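Local coordinates for chemotaxis response regulator protein-glutamate methylesterase (Thermotoga maritima, PDB 3SFT), which probably hydrolyses methyl esters on glutamate side chains of chemoreceptors and deamidates certain of their glutamines, seen here as the isolated catalytic domain of CheB, at residues Ile128-Thr133 and Glu187-Leu192; Lys141-Val146 and Gly151-Glu156. All blocks are in the same frame, centred on the assembly; numbering follows the deposited sequence.

How the contacts relate
The two contacts cover opposite faces of the parallel sheet of the CheB methylesterase domain, with their centres 10 Å apart. In contact 1 the C-terminal helix 185-192 lies over strand 127-131; in contact 2 helix 140-148 covers the adjacent strand 152-156 from the other face. The strands are joined edge to edge, A129 O lying 2.7 Å from I154 N, a probable hydrogen bond. Beyond the strand end, the backbone N of T133 lies 2.8 Å from the side-chain oxygen OE1 of E156. I154 also packs against the helix of contact 1, its CD1 3.9 Å from L189 CD2. Contact 1 lies away from the predicted active-site residues, whereas in contact 2 the A143 side chain is about 10 Å from that of D138.

Contact 1: Ile128-Thr133 and Glu187-Leu192; sequences IAVILT and EKLIEL
I128 and V130 on one side and L189 and L192 on the other form a purely apolar seam where the C-terminal helix lies on the central parallel sheet of this doubly wound alpha/beta domain. The helix runs almost exactly antiparallel to the strand, at 174°, with the axes 11.3 Å apart, and aliphatic side chains bridge the gap. I128 supplies two branches. Its CG2 meets L189 CD2 at 3.9 Å, while CD1, at the end of an extended chain (chi2 178°), reaches 4.1 Å from L192 CB. Only the terminal methyl of this arm touches the base of L192. L192 also touches T152, through its branched end, and Y178, on the next two strands. V130, two residues further along the strand, brings its CG2 to 4.2 Å from the same L189 CD2, so this one methyl is shared between two strand residues. L189 gets there from a CB that does not point straight at the strand: the outer part of its side chain carries the approach.

Behind this first shell the strand is fixed by backbone hydrogen bonds of I128 to I9 and V11, and of A129 to T152. V193 adds a further apolar neighbour to I128, and the C-terminal end of the helix is tied by K8 NZ to the carbonyl of L192. On the helix, K188 lays its side chain against Y178 and L180. Its NZ makes a salt bridge with E191 of the same helix, 2.8 Å from OE2, met on the anti side and 33° out of the carboxylate plane.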
# COMPACT_ATOMS: atom_id res chain seq x y z
N ILE A 128 -5.02 -6.87 -2.88
CA ILE A 128 -4.91 -5.91 -3.97
C ILE A 128 -3.67 -5.06 -3.70
O ILE A 128 -3.56 -4.45 -2.64
CB ILE A 128 -6.15 -4.98 -4.04
CG1 ILE A 128 -7.41 -5.78 -4.39
CG2 ILE A 128 -5.93 -3.89 -5.09
CD1 ILE A 128 -8.69 -4.93 -4.43
N ALA A 129 -2.72 -5.08 -4.63
CA ALA A 129 -1.49 -4.30 -4.49
C ALA A 129 -1.50 -3.12 -5.45
O ALA A 129 -1.93 -3.25 -6.60
CB ALA A 129 -0.26 -5.17 -4.76
N VAL A 130 -1.03 -1.97 -4.98
CA VAL A 130 -0.97 -0.76 -5.79
C VAL A 130 0.44 -0.19 -5.67
O VAL A 130 0.86 0.23 -4.60
CB VAL A 130 -1.99 0.32 -5.30
CG1 VAL A 130 -1.96 1.51 -6.24
CG2 VAL A 130 -3.39 -0.26 -5.24
N ILE A 131 1.18 -0.21 -6.78
CA ILE A 131 2.54 0.29 -6.77
C ILE A 131 2.59 1.62 -7.50
O ILE A 131 2.40 1.70 -8.71
CB ILE A 131 3.51 -0.73 -7.41
CG1 ILE A 131 3.37 -2.08 -6.71
CG2 ILE A 131 4.95 -0.23 -7.32
CD1 ILE A 131 3.58 -2.03 -5.21
N LEU A 132 2.84 2.67 -6.73
CA LEU A 132 2.89 4.03 -7.24
C LEU A 132 4.29 4.52 -7.58
O LEU A 132 5.29 3.81 -7.38
CB LEU A 132 2.27 4.98 -6.22
CG LEU A 132 0.86 4.62 -5.72
CD1 LEU A 132 0.37 5.68 -4.75
CD2 LEU A 132 -0.08 4.49 -6.91
N THR A 133 4.33 5.75 -8.06
CA THR A 133 5.52 6.50 -8.44
C THR A 133 6.64 6.32 -7.42
O THR A 133 6.38 6.22 -6.22
CB THR A 133 5.17 8.02 -8.52
OG1 THR A 133 6.35 8.79 -8.73
CG2 THR A 133 4.49 8.48 -7.23
N GLU A 187 -11.19 4.83 -8.75
CA GLU A 187 -12.35 4.29 -9.47
C GLU A 187 -12.21 2.79 -9.66
O GLU A 187 -13.17 2.05 -9.49
CB GLU A 187 -12.51 5.01 -10.82
CG GLU A 187 -12.53 6.54 -10.68
CD GLU A 187 -12.48 7.29 -12.01
OE1 GLU A 187 -12.77 8.50 -11.99
OE2 GLU A 187 -12.14 6.69 -13.05
N LYS A 188 -11.00 2.35 -10.00
CA LYS A 188 -10.74 0.93 -10.20
C LYS A 188 -10.88 0.19 -8.87
O LYS A 188 -11.46 -0.90 -8.83
CB LYS A 188 -9.36 0.72 -10.81
CG LYS A 188 -8.98 -0.73 -11.05
CD LYS A 188 -10.01 -1.47 -11.90
CE LYS A 188 -10.10 -0.92 -13.31
NZ LYS A 188 -11.04 -1.72 -14.14
N LEU A 189 -10.37 0.78 -7.79
CA LEU A 189 -10.44 0.16 -6.47
C LEU A 189 -11.90 -0.02 -6.05
O LEU A 189 -12.27 -1.08 -5.55
CB LEU A 189 -9.69 1.00 -5.42
CG LEU A 189 -8.16 1.02 -5.53
CD1 LEU A 189 -7.55 1.88 -4.42
CD2 LEU A 189 -7.62 -0.41 -5.46
N ILE A 190 -12.71 1.00 -6.28
CA ILE A 190 -14.13 0.96 -5.94
C ILE A 190 -14.86 -0.17 -6.65
O ILE A 190 -15.75 -0.80 -6.07
CB ILE A 190 -14.82 2.33 -6.22
CG1 ILE A 190 -14.33 3.37 -5.21
CG2 ILE A 190 -16.35 2.21 -6.14
CD1 ILE A 190 -14.74 4.78 -5.53
N GLU A 191 -14.47 -0.47 -7.89
CA GLU A 191 -15.14 -1.56 -8.61
C GLU A 191 -14.54 -2.95 -8.35
O GLU A 191 -15.19 -3.95 -8.61
CB GLU A 191 -15.28 -1.26 -10.11
CG GLU A 191 -14.01 -0.88 -10.84
CD GLU A 191 -14.26 -0.53 -12.30
OE1 GLU A 191 -15.07 0.38 -12.58
OE2 GLU A 191 -13.65 -1.17 -13.18
N LEU A 192 -13.34 -3.00 -7.80
CA LEU A 192 -12.71 -4.29 -7.50
C LEU A 192 -13.15 -4.86 -6.15
O LEU A 192 -13.22 -6.07 -5.98
CB LEU A 192 -11.18 -4.20 -7.54
CG LEU A 192 -10.48 -3.95 -8.88
CD1 LEU A 192 -8.99 -3.96 -8.65
CD2 LEU A 192 -10.87 -5.00 -9.91

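Contact 2: Lys141-Val146 and Gly151-Glu156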
# COMPACT_ATOMS: atom_id res chain seq x y z
N LYS A 141 8.94 -7.60 -5.89
CA LYS A 141 8.90 -8.91 -5.26
C LYS A 141 7.57 -9.08 -4.53
O LYS A 141 6.98 -10.16 -4.54
CB LYS A 141 10.08 -9.11 -4.32
CG LYS A 141 11.42 -9.12 -5.05
CD LYS A 141 12.61 -9.27 -4.10
CE LYS A 141 12.65 -10.65 -3.45
NZ LYS A 141 13.86 -10.81 -2.59
N GLY A 142 7.08 -7.99 -3.94
CA GLY A 142 5.80 -8.04 -3.25
C GLY A 142 4.68 -8.32 -4.25
O GLY A 142 3.73 -9.04 -3.93
N ALA A 143 4.80 -7.78 -5.46
CA ALA A 143 3.79 -7.99 -6.50
C ALA A 143 3.83 -9.45 -6.93
O ALA A 143 2.79 -10.05 -7.24
CB ALA A 143 4.04 -7.07 -7.69
N PHE A 144 5.03 -10.03 -6.93
CA PHE A 144 5.20 -11.43 -7.28
C PHE A 144 4.38 -12.29 -6.33
O PHE A 144 3.61 -13.15 -6.76
CB PHE A 144 6.68 -11.83 -7.19
CG PHE A 144 6.90 -13.30 -6.99
CD1 PHE A 144 6.65 -14.20 -8.02
CD2 PHE A 144 7.28 -13.80 -5.75
CE1 PHE A 144 6.78 -15.58 -7.81
CE2 PHE A 144 7.40 -15.17 -5.53
CZ PHE A 144 7.15 -16.06 -6.57
N LYS A 145 4.54 -12.05 -5.03
CA LYS A 145 3.81 -12.79 -4.00
C LYS A 145 2.30 -12.66 -4.16
O LYS A 145 1.57 -13.64 -4.07
CB LYS A 145 4.22 -12.32 -2.60
CG LYS A 145 5.22 -13.23 -1.88
CD LYS A 145 6.64 -13.12 -2.45
CE LYS A 145 7.29 -11.78 -2.14
NZ LYS A 145 7.85 -11.67 -0.75
N VAL A 146 1.84 -11.43 -4.41
CA VAL A 146 0.43 -11.15 -4.60
C VAL A 146 -0.12 -11.98 -5.74
O VAL A 146 -1.15 -12.65 -5.59
CB VAL A 146 0.18 -9.64 -4.86
CG1 VAL A 146 -1.28 -9.39 -5.26
CG2 VAL A 146 0.50 -8.83 -3.61
N GLY A 151 -3.88 -12.81 -6.16
CA GLY A 151 -4.32 -11.44 -5.91
C GLY A 151 -4.30 -10.59 -7.17
O GLY A 151 -4.00 -11.08 -8.26
N THR A 152 -4.56 -9.30 -7.00
CA THR A 152 -4.61 -8.35 -8.11
C THR A 152 -3.59 -7.22 -7.92
O THR A 152 -3.41 -6.72 -6.81
CB THR A 152 -6.03 -7.75 -8.22
OG1 THR A 152 -6.97 -8.80 -8.53
CG2 THR A 152 -6.09 -6.68 -9.31
N VAL A 153 -2.96 -6.81 -9.01
CA VAL A 153 -1.94 -5.76 -8.95
C VAL A 153 -2.20 -4.57 -9.87
O VAL A 153 -2.55 -4.73 -11.05
CB VAL A 153 -0.54 -6.34 -9.26
CG1 VAL A 153 0.50 -5.24 -9.30
CG2 VAL A 153 -0.18 -7.40 -8.24
N ILE A 154 -2.04 -3.37 -9.32
CA ILE A 154 -2.22 -2.14 -10.07
C ILE A 154 -0.93 -1.34 -10.03
O ILE A 154 -0.36 -1.11 -8.96
CB ILE A 154 -3.36 -1.28 -9.47
CG1 ILE A 154 -4.69 -2.02 -9.56
CG2 ILE A 154 -3.45 0.04 -10.21
CD1 ILE A 154 -5.82 -1.35 -8.77
N ALA A 155 -0.45 -0.94 -11.20
CA ALA A 155 0.77 -0.14 -11.30
C ALA A 155 0.38 1.24 -11.81
O ALA A 155 -0.48 1.37 -12.68
CB ALA A 155 1.76 -0.78 -12.25
N GLU A 156 1.00 2.28 -11.24
CA GLU A 156 0.70 3.64 -11.66
C GLU A 156 1.31 3.94 -13.03
O GLU A 156 2.48 3.64 -13.28
CB GLU A 156 1.20 4.66 -10.62
CG GLU A 156 0.82 6.11 -10.96
CD GLU A 156 1.24 7.13 -9.90
OE1 GLU A 156 1.88 6.74 -8.91
OE2 GLU A 156 0.92 8.32 -10.06
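Where helix 140-148 packs back onto strand 152-156, the closing half of a beta-alpha-beta crossover that starts from strand 127-131, V146 CG1 lies 3.7 Å from V153 CG2. Each valine directs its CB at the opposite segment, and they meet branch to branch. The two branches are set differently. In V146 the touching methyl is anti to the backbone N (chi1 171°); in V153 it is the one anti to the carbonyl carbon, beside the backbone N, that turns to the helix. V153 CG2 also touches the preceding helical turn, with A143 O at 4.1 Å and A143 CB at 4.3 Å.

Both valines also touch A129 of the neighbouring strand, and L116 of helix 112-123 borders V146, so the pair is enclosed in the hydrophobic layer between sheet and helices. At the backbone, D177 OD2 accepts from V153 N, and K147 NZ bonds to the carbonyl of G151. The short return from helix to strand is itself pinned: G151 N donates to V146 O over 2.8 Å, with an N-H...O angle of 148° and the donor tilted 34° from the carbonyl plane. V146 CG1 does double duty, since besides meeting V153 it rests over the entry to the strand, 3.7 Å from both T152 N and G151 CA.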